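Local coordinates for XRE-family like protein (PDB 3F6W), which probably binds DNA as a helix-turn-helix transcriptional regulator of the xenobiotic response element (XRE) family, at residues A10-L15 / R52-I57; I28-L33 / S42-T47; E58-C63 / T68-L73. One frame throughout, in Å; residues are numbered along the deposited sequence.

Interaction 1. Residues A10-L15 / R52-I57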
# COMPACT_ATOMS: atom_id res chain seq x y z
N ALA A 10 -2.01 -1.38 -3.10
CA ALA A 10 -2.68 -1.02 -1.86
C ALA A 10 -3.44 0.29 -1.99
O ALA A 10 -4.53 0.46 -1.44
CB ALA A 10 -1.68 -0.93 -0.71
N ARG A 11 -2.86 1.25 -2.70
CA ARG A 11 -3.52 2.54 -2.83
C ARG A 11 -4.77 2.37 -3.67
O ARG A 11 -5.80 2.98 -3.39
CB ARG A 11 -2.58 3.53 -3.49
CG ARG A 11 -1.50 4.02 -2.54
CD ARG A 11 -0.30 4.52 -3.33
NE ARG A 11 -0.59 5.75 -4.06
CZ ARG A 11 -0.00 6.07 -5.22
NH1 ARG A 11 0.89 5.25 -5.79
NH2 ARG A 11 -0.32 7.21 -5.81
N TYR A 12 -4.68 1.51 -4.68
CA TYR A 12 -5.83 1.23 -5.53
C TYR A 12 -6.91 0.53 -4.70
O TYR A 12 -8.09 0.86 -4.79
CB TYR A 12 -5.42 0.39 -6.74
CG TYR A 12 -6.57 0.20 -7.71
CD1 TYR A 12 -6.85 1.15 -8.67
CD2 TYR A 12 -7.39 -0.92 -7.63
CE1 TYR A 12 -7.92 1.00 -9.55
CE2 TYR A 12 -8.47 -1.09 -8.51
CZ TYR A 12 -8.71 -0.13 -9.47
OH TYR A 12 -9.77 -0.28 -10.33
N GLN A 13 -6.51 -0.42 -3.86
CA GLN A 13 -7.51 -1.13 -3.06
C GLN A 13 -8.16 -0.19 -2.05
O GLN A 13 -9.37 -0.29 -1.81
CB GLN A 13 -6.90 -2.36 -2.39
CG GLN A 13 -6.55 -3.47 -3.37
CD GLN A 13 -7.77 -4.23 -3.87
OE1 GLN A 13 -7.91 -4.49 -5.06
NE2 GLN A 13 -8.66 -4.58 -2.95
N ALA A 14 -7.38 0.73 -1.50
CA ALA A 14 -7.90 1.72 -0.56
C ALA A 14 -8.91 2.63 -1.26
O ALA A 14 -9.96 2.95 -0.71
CB ALA A 14 -6.75 2.55 0.06
N LEU A 15 -8.59 3.04 -2.49
CA LEU A 15 -9.56 3.79 -3.28
C LEU A 15 -10.87 3.01 -3.48
O LEU A 15 -11.96 3.57 -3.33
CB LEU A 15 -8.97 4.21 -4.63
CG LEU A 15 -9.86 5.14 -5.45
CD1 LEU A 15 -10.18 6.39 -4.64
CD2 LEU A 15 -9.16 5.51 -6.75
N ARG A 52 -11.96 -5.66 -12.78
CA ARG A 52 -11.64 -4.84 -13.95
C ARG A 52 -10.97 -3.58 -13.43
O ARG A 52 -11.19 -3.22 -12.29
CB ARG A 52 -12.90 -4.51 -14.77
CG ARG A 52 -13.79 -3.47 -14.14
CD ARG A 52 -14.94 -3.03 -15.08
NE ARG A 52 -14.51 -2.43 -16.34
CZ ARG A 52 -14.07 -1.18 -16.49
NH1 ARG A 52 -13.97 -0.38 -15.44
NH2 ARG A 52 -13.72 -0.73 -17.68
N ARG A 53 -10.19 -2.90 -14.27
CA ARG A 53 -9.44 -1.72 -13.83
C ARG A 53 -10.22 -0.43 -14.11
O ARG A 53 -10.76 -0.25 -15.21
CB ARG A 53 -8.08 -1.62 -14.52
CG ARG A 53 -7.29 -2.92 -14.65
CD ARG A 53 -6.81 -3.43 -13.31
NE ARG A 53 -6.14 -2.42 -12.50
CZ ARG A 53 -6.05 -2.50 -11.17
NH1 ARG A 53 -6.58 -3.54 -10.53
NH2 ARG A 53 -5.43 -1.56 -10.48
N LEU A 54 -10.32 0.43 -13.11
CA LEU A 54 -10.95 1.74 -13.28
C LEU A 54 -9.91 2.72 -13.78
O LEU A 54 -8.83 2.82 -13.20
CB LEU A 54 -11.49 2.27 -11.95
CG LEU A 54 -12.93 2.04 -11.54
CD1 LEU A 54 -13.19 2.77 -10.22
CD2 LEU A 54 -13.91 2.52 -12.61
N ASP A 55 -10.24 3.43 -14.85
CA ASP A 55 -9.40 4.54 -15.28
C ASP A 55 -9.93 5.85 -14.69
O ASP A 55 -11.01 5.89 -14.08
CB ASP A 55 -9.22 4.59 -16.82
CG ASP A 55 -10.51 4.96 -17.56
OD1 ASP A 55 -11.12 5.99 -17.24
OD2 ASP A 55 -10.88 4.22 -18.50
N VAL A 56 -9.17 6.93 -14.82
CA VAL A 56 -9.55 8.15 -14.12
C VAL A 56 -10.84 8.73 -14.71
O VAL A 56 -11.64 9.36 -14.00
CB VAL A 56 -8.41 9.20 -14.10
CG1 VAL A 56 -8.16 9.75 -15.50
CG2 VAL A 56 -8.73 10.31 -13.11
N ILE A 57 -11.07 8.49 -16.00
CA ILE A 57 -12.31 8.96 -16.61
C ILE A 57 -13.53 8.23 -16.02
O ILE A 57 -14.49 8.87 -15.60
CB ILE A 57 -12.31 8.79 -18.15
CG1 ILE A 57 -11.11 9.53 -18.76
CG2 ILE A 57 -13.64 9.27 -18.74
CD1 ILE A 57 -11.05 10.97 -18.38
O HOH W 1 -11.41 -2.28 -9.90
O HOH W 2 -6.52 -4.59 -7.43
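Tyr12 meets the backbone of Leu54 with its hydroxyl and the guanidinium group of Arg53 with one ring face. Its hydroxyl is the tight end. Leu54 N donates to Tyr12 OH over 2.9 Å, with a nearly straight N-H...O angle of 164°. A water in the ring plane accepts from Tyr12 OH at 2.6 Å and donates to Arg52 O. Leu54 CB comes within 3.5 Å of Tyr12 OH, and the Leu54 side chain runs roughly at right angles to that of Tyr12. Leu54 also reaches back to Leu19 of helix 3-26. The tyrosine gets this far because its CG stands anti to the backbone N (chi1 -174°), which sends the ring out from the helix to the loop. That loop joins helix 41-48 to helix 56-66 in the helix-turn-helix domain, so the contact ties the long N-terminal helix 3-26 to it. The Arg53 side is the solvent side. Arg53 is exposed, and its chain bends at chi2 and chi3 to fold back over one ring face. There it makes a cation-pi contact, with Arg53 CZ 4.0 Å from the centroid of the Tyr12 ring. Arg53 NH2 sits over the ring centre, and the guanidinium plane is tilted 36° from that of the ring. The link from Arg53 to Gln13 is looser and runs through a second water. This water donates to Gln13 OE1 over 2.7 Å and accepts a longer bond from Arg53 NH1.

Interaction 2. Residues I28-L33 / S42-T47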
# COMPACT_ATOMS: atom_id res chain seq x y z
N ILE A 28 -27.29 3.84 -2.58
CA ILE A 28 -27.49 3.50 -4.00
C ILE A 28 -27.00 2.09 -4.28
O ILE A 28 -25.86 1.77 -3.95
CB ILE A 28 -26.71 4.49 -4.90
CG1 ILE A 28 -27.24 5.91 -4.68
CG2 ILE A 28 -26.82 4.10 -6.36
CD1 ILE A 28 -26.35 7.00 -5.28
N THR A 29 -27.84 1.26 -4.89
CA THR A 29 -27.42 -0.10 -5.21
C THR A 29 -26.48 -0.09 -6.42
O THR A 29 -26.42 0.89 -7.16
CB THR A 29 -28.61 -0.99 -5.59
OG1 THR A 29 -29.31 -0.38 -6.69
CG2 THR A 29 -29.56 -1.18 -4.41
N GLN A 30 -25.77 -1.20 -6.63
CA GLN A 30 -24.95 -1.34 -7.83
C GLN A 30 -25.82 -1.18 -9.09
O GLN A 30 -25.46 -0.44 -10.01
CB GLN A 30 -24.27 -2.70 -7.86
CG GLN A 30 -23.31 -2.95 -6.72
CD GLN A 30 -22.56 -4.24 -6.89
OE1 GLN A 30 -23.06 -5.17 -7.52
NE2 GLN A 30 -21.37 -4.32 -6.32
N LYS A 31 -26.95 -1.86 -9.11
CA LYS A 31 -27.85 -1.81 -10.26
C LYS A 31 -28.27 -0.37 -10.57
O LYS A 31 -28.28 0.05 -11.72
CB LYS A 31 -29.07 -2.70 -10.02
CG LYS A 31 -30.03 -2.79 -11.19
CD LYS A 31 -31.10 -3.85 -10.93
CE LYS A 31 -32.07 -3.98 -12.09
NZ LYS A 31 -33.03 -2.85 -12.15
N GLU A 32 -28.57 0.39 -9.52
CA GLU A 32 -28.94 1.80 -9.67
C GLU A 32 -27.78 2.67 -10.16
O GLU A 32 -27.97 3.55 -11.00
CB GLU A 32 -29.49 2.34 -8.35
CG GLU A 32 -29.72 3.85 -8.34
CD GLU A 32 -30.98 4.26 -9.06
OE1 GLU A 32 -31.16 5.48 -9.28
OE2 GLU A 32 -31.78 3.37 -9.41
N LEU A 33 -26.58 2.43 -9.61
CA LEU A 33 -25.41 3.16 -10.06
C LEU A 33 -25.17 2.89 -11.55
O LEU A 33 -24.94 3.82 -12.32
CB LEU A 33 -24.17 2.78 -9.24
CG LEU A 33 -22.86 3.44 -9.69
CD1 LEU A 33 -23.03 4.94 -9.82
CD2 LEU A 33 -21.73 3.10 -8.74
N SER A 42 -22.69 -5.32 -14.31
CA SER A 42 -21.40 -6.00 -14.23
C SER A 42 -20.25 -5.00 -14.19
O SER A 42 -19.22 -5.27 -13.56
CB SER A 42 -21.22 -6.99 -15.40
OG SER A 42 -21.38 -6.35 -16.65
N PHE A 43 -20.43 -3.85 -14.82
CA PHE A 43 -19.39 -2.81 -14.77
C PHE A 43 -19.10 -2.39 -13.33
O PHE A 43 -17.95 -2.28 -12.89
CB PHE A 43 -19.83 -1.58 -15.57
CG PHE A 43 -18.86 -0.43 -15.49
CD1 PHE A 43 -17.74 -0.41 -16.30
CD2 PHE A 43 -19.07 0.63 -14.62
CE1 PHE A 43 -16.85 0.64 -16.25
CE2 PHE A 43 -18.19 1.68 -14.56
CZ PHE A 43 -17.07 1.69 -15.38
N VAL A 44 -20.17 -2.13 -12.59
CA VAL A 44 -20.05 -1.68 -11.22
C VAL A 44 -19.55 -2.81 -10.34
O VAL A 44 -18.62 -2.63 -9.55
CB VAL A 44 -21.39 -1.14 -10.68
CG1 VAL A 44 -21.26 -0.81 -9.20
CG2 VAL A 44 -21.78 0.09 -11.47
N SER A 45 -20.14 -4.00 -10.49
CA SER A 45 -19.73 -5.11 -9.64
C SER A 45 -18.26 -5.52 -9.87
O SER A 45 -17.55 -5.80 -8.92
CB SER A 45 -20.67 -6.31 -9.79
OG SER A 45 -20.72 -6.77 -11.12
N LYS A 46 -17.82 -5.54 -11.12
CA LYS A 46 -16.43 -5.91 -11.40
C LYS A 46 -15.46 -4.81 -10.95
O LYS A 46 -14.33 -5.09 -10.55
CB LYS A 46 -16.24 -6.18 -12.90
CG LYS A 46 -16.82 -7.52 -13.34
CD LYS A 46 -16.36 -7.90 -14.73
CE LYS A 46 -16.77 -9.32 -15.06
NZ LYS A 46 -16.33 -9.71 -16.42
N THR A 47 -15.91 -3.57 -11.03
CA THR A 47 -15.10 -2.47 -10.52
C THR A 47 -14.91 -2.66 -9.01
O THR A 47 -13.78 -2.63 -8.49
CB THR A 47 -15.76 -1.11 -10.79
OG1 THR A 47 -15.70 -0.82 -12.19
CG2 THR A 47 -15.04 -0.01 -10.03
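Val44 packs both its methyl groups against helix 30-37. CG1 lies 3.8 Å from Gln30 CB and is also close to Gln30 CG. CG2 meets Leu33 CG at 3.9 Å. With CG1 anti to the backbone N of Val44 (chi1 175°) and CG2 anti to its carbonyl carbon, CG1 faces Gln30 and CG2 faces Leu33. Beside this apolar patch, the amide end of Gln30 lies along Ser45. Gln30 OE1 is 3.5 Å from Ser45 CB, a van der Waals contact. The chain of Gln30 is extended beyond CG, which carries the amide across to helix 41-48. There it is held at both ends: its NE2 donates to Glu48 OE1, and its OE1 accepts from Gln41 NE2. These two bonds fix which way round the amide lies. Further out, Thr29 is the N-cap of helix 30-37. Its OG1 accepts from Glu32 N at 3.0 Å and so sets the start of the helix that presents Gln30 and Leu33. On the other helix, Thr47 OG1 donates to Phe43 O over 2.8 Å. The same carbonyl also takes Thr47 N, from the opposite face of its plane. Phe62 and Ile66 of helix 56-66 pack on Leu33 from the core. Two short helices joined by a tight turn and packed through a small apolar patch form the helix-turn-helix unit. In XRE-family proteins its second helix, here 41-48, is usually the DNA recognition helix.

Interaction 3. Residues E58-C63 / T68-L73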
# COMPACT_ATOMS: atom_id res chain seq x y z
N GLU A 58 -13.48 6.91 -16.00
CA GLU A 58 -14.55 6.12 -15.39
C GLU A 58 -14.74 6.50 -13.93
O GLU A 58 -15.87 6.61 -13.45
CB GLU A 58 -14.26 4.62 -15.52
CG GLU A 58 -14.06 4.20 -16.97
CD GLU A 58 -13.45 2.82 -17.12
OE1 GLU A 58 -12.72 2.37 -16.21
OE2 GLU A 58 -13.73 2.19 -18.17
N PHE A 59 -13.62 6.72 -13.25
CA PHE A 59 -13.63 7.11 -11.84
C PHE A 59 -14.41 8.40 -11.62
O PHE A 59 -15.26 8.48 -10.72
CB PHE A 59 -12.19 7.25 -11.30
CG PHE A 59 -12.11 7.86 -9.93
CD1 PHE A 59 -12.36 7.09 -8.80
CD2 PHE A 59 -11.79 9.21 -9.76
CE1 PHE A 59 -12.28 7.66 -7.53
CE2 PHE A 59 -11.72 9.78 -8.50
CZ PHE A 59 -11.96 9.01 -7.38
N MSE A 60 -14.11 9.43 -12.42
CA MSE A 60 -14.86 10.67 -12.28
C MSE A 60 -16.36 10.39 -12.40
O MSE A 60 -17.15 10.87 -11.59
CB MSE A 60 -14.39 11.73 -13.28
CG MSE A 60 -12.99 12.27 -12.99
SE MSE A 60 -12.60 13.90 -14.01
CE MSE A 60 -12.58 13.11 -15.81
N ASP A 61 -16.76 9.60 -13.40
CA ASP A 61 -18.19 9.38 -13.67
C ASP A 61 -18.83 8.56 -12.55
O ASP A 61 -19.99 8.78 -12.17
CB ASP A 61 -18.40 8.65 -15.01
CG ASP A 61 -17.97 9.49 -16.22
OD1 ASP A 61 -17.67 10.70 -16.07
OD2 ASP A 61 -17.92 8.93 -17.34
N PHE A 62 -18.07 7.59 -12.04
CA PHE A 62 -18.51 6.71 -10.96
C PHE A 62 -18.84 7.57 -9.74
O PHE A 62 -19.91 7.46 -9.14
CB PHE A 62 -17.37 5.73 -10.65
CG PHE A 62 -17.76 4.51 -9.85
CD1 PHE A 62 -17.94 3.28 -10.46
CD2 PHE A 62 -17.87 4.59 -8.46
CE1 PHE A 62 -18.27 2.15 -9.72
CE2 PHE A 62 -18.19 3.47 -7.71
CZ PHE A 62 -18.39 2.25 -8.34
N CYS A 63 -17.91 8.46 -9.41
CA CYS A 63 -18.10 9.40 -8.31
C CYS A 63 -19.34 10.28 -8.48
O CYS A 63 -20.18 10.39 -7.57
CB CYS A 63 -16.86 10.30 -8.16
SG CYS A 63 -15.43 9.45 -7.40
N THR A 68 -20.51 11.90 -5.05
CA THR A 68 -19.30 12.32 -4.34
C THR A 68 -18.27 12.97 -5.27
O THR A 68 -18.04 12.52 -6.39
CB THR A 68 -18.65 11.17 -3.55
OG1 THR A 68 -17.51 11.66 -2.84
CG2 THR A 68 -18.23 10.05 -4.48
N ASP A 69 -17.65 14.05 -4.77
CA ASP A 69 -16.70 14.85 -5.54
C ASP A 69 -15.42 14.04 -5.79
O ASP A 69 -14.71 13.68 -4.85
CB ASP A 69 -16.38 16.13 -4.76
CG ASP A 69 -15.44 17.07 -5.50
OD1 ASP A 69 -14.73 16.62 -6.42
OD2 ASP A 69 -15.41 18.27 -5.15
N PRO A 70 -15.12 13.75 -7.07
CA PRO A 70 -13.94 12.92 -7.37
C PRO A 70 -12.63 13.59 -6.97
O PRO A 70 -11.72 12.91 -6.51
CB PRO A 70 -14.01 12.75 -8.91
CG PRO A 70 -14.89 13.89 -9.37
CD PRO A 70 -15.93 13.99 -8.27
N TYR A 71 -12.53 14.91 -7.15
CA TYR A 71 -11.32 15.62 -6.78
C TYR A 71 -11.09 15.52 -5.27
O TYR A 71 -9.95 15.35 -4.82
CB TYR A 71 -11.40 17.10 -7.20
CG TYR A 71 -11.48 17.30 -8.70
CD1 TYR A 71 -10.34 17.51 -9.46
CD2 TYR A 71 -12.71 17.28 -9.35
CE1 TYR A 71 -10.41 17.69 -10.82
CE2 TYR A 71 -12.79 17.45 -10.73
CZ TYR A 71 -11.64 17.65 -11.45
OH TYR A 71 -11.73 17.83 -12.80
N ALA A 72 -12.16 15.63 -4.50
CA ALA A 72 -12.08 15.56 -3.05
C ALA A 72 -11.69 14.16 -2.59
O ALA A 72 -10.92 13.99 -1.65
CB ALA A 72 -13.39 16.00 -2.41
N LEU A 73 -12.24 13.14 -3.24
CA LEU A 73 -11.92 11.77 -2.85
C LEU A 73 -10.44 11.50 -3.10
O LEU A 73 -9.74 10.96 -2.25
CB LEU A 73 -12.80 10.75 -3.59
CG LEU A 73 -12.93 9.37 -2.92
CD1 LEU A 73 -13.82 8.45 -3.74
CD2 LEU A 73 -11.59 8.72 -2.67
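Cys63 O accepts a hydrogen bond of 3.0 Å from Thr68 N, at an N-H...O angle of 149°. The donor lies above the carbonyl plane. This bond spans the turn between helix 56-66 and helix 70-78. Thr68 CG2 also rests 3.7 Å from Cys63 O. Next in the chain, Asp69 is the N-cap of helix 70-78. Its OD1 accepts weak bonds from Tyr71 N and Ala72 N. Pro70 packs between Cys63 and Phe59. Its CB and CD both rest on Cys63 CB, and Pro70 CB is 3.8 Å from Phe59 CE2. Pro70 O sits at the edge of the Phe59 ring, in its plane. Cys63 SG lies over one face of that ring, offset toward the rim. SG can stand there because it is turned beside its own backbone N (chi1 -75°). Leu73 CD1 reaches both Phe59 CZ and Cys63 SG at 4.1 Å. On the outer side, the selenium of selenomethionine Met60 makes an oblique Met-aromatic contact with Tyr71, 5.4 Å from the ring centroid. The backbone bond ties the two ends of the turn, and the largely undirected apolar, sulfur and selenium contacts hold the helices by close fit.

How the interactions relate
The three contacts join the five helices of one small domain. Interaction 2 is nested in the chain between the two segments of interaction 1, and interaction 3 follows both. Interactions 1 and 3 have centres 11 Å apart and share helix 56-66. Arg52 NH2 forms a salt bridge with Glu58 OE2 at 3.0 Å, and Leu15 packs on both Phe59 and Leu73. Interaction 2 lies 15 Å from each of the others, centre to centre. It meets interaction 1 where Arg52 and Leu54 pack on helix 41-48, and interaction 3 through Phe62, whose CZ is 3.5 Å from Leu33 CD2. Of the six segments, only 10-15 touches the second subunit, Ala10 packing on Ala10 of that chain.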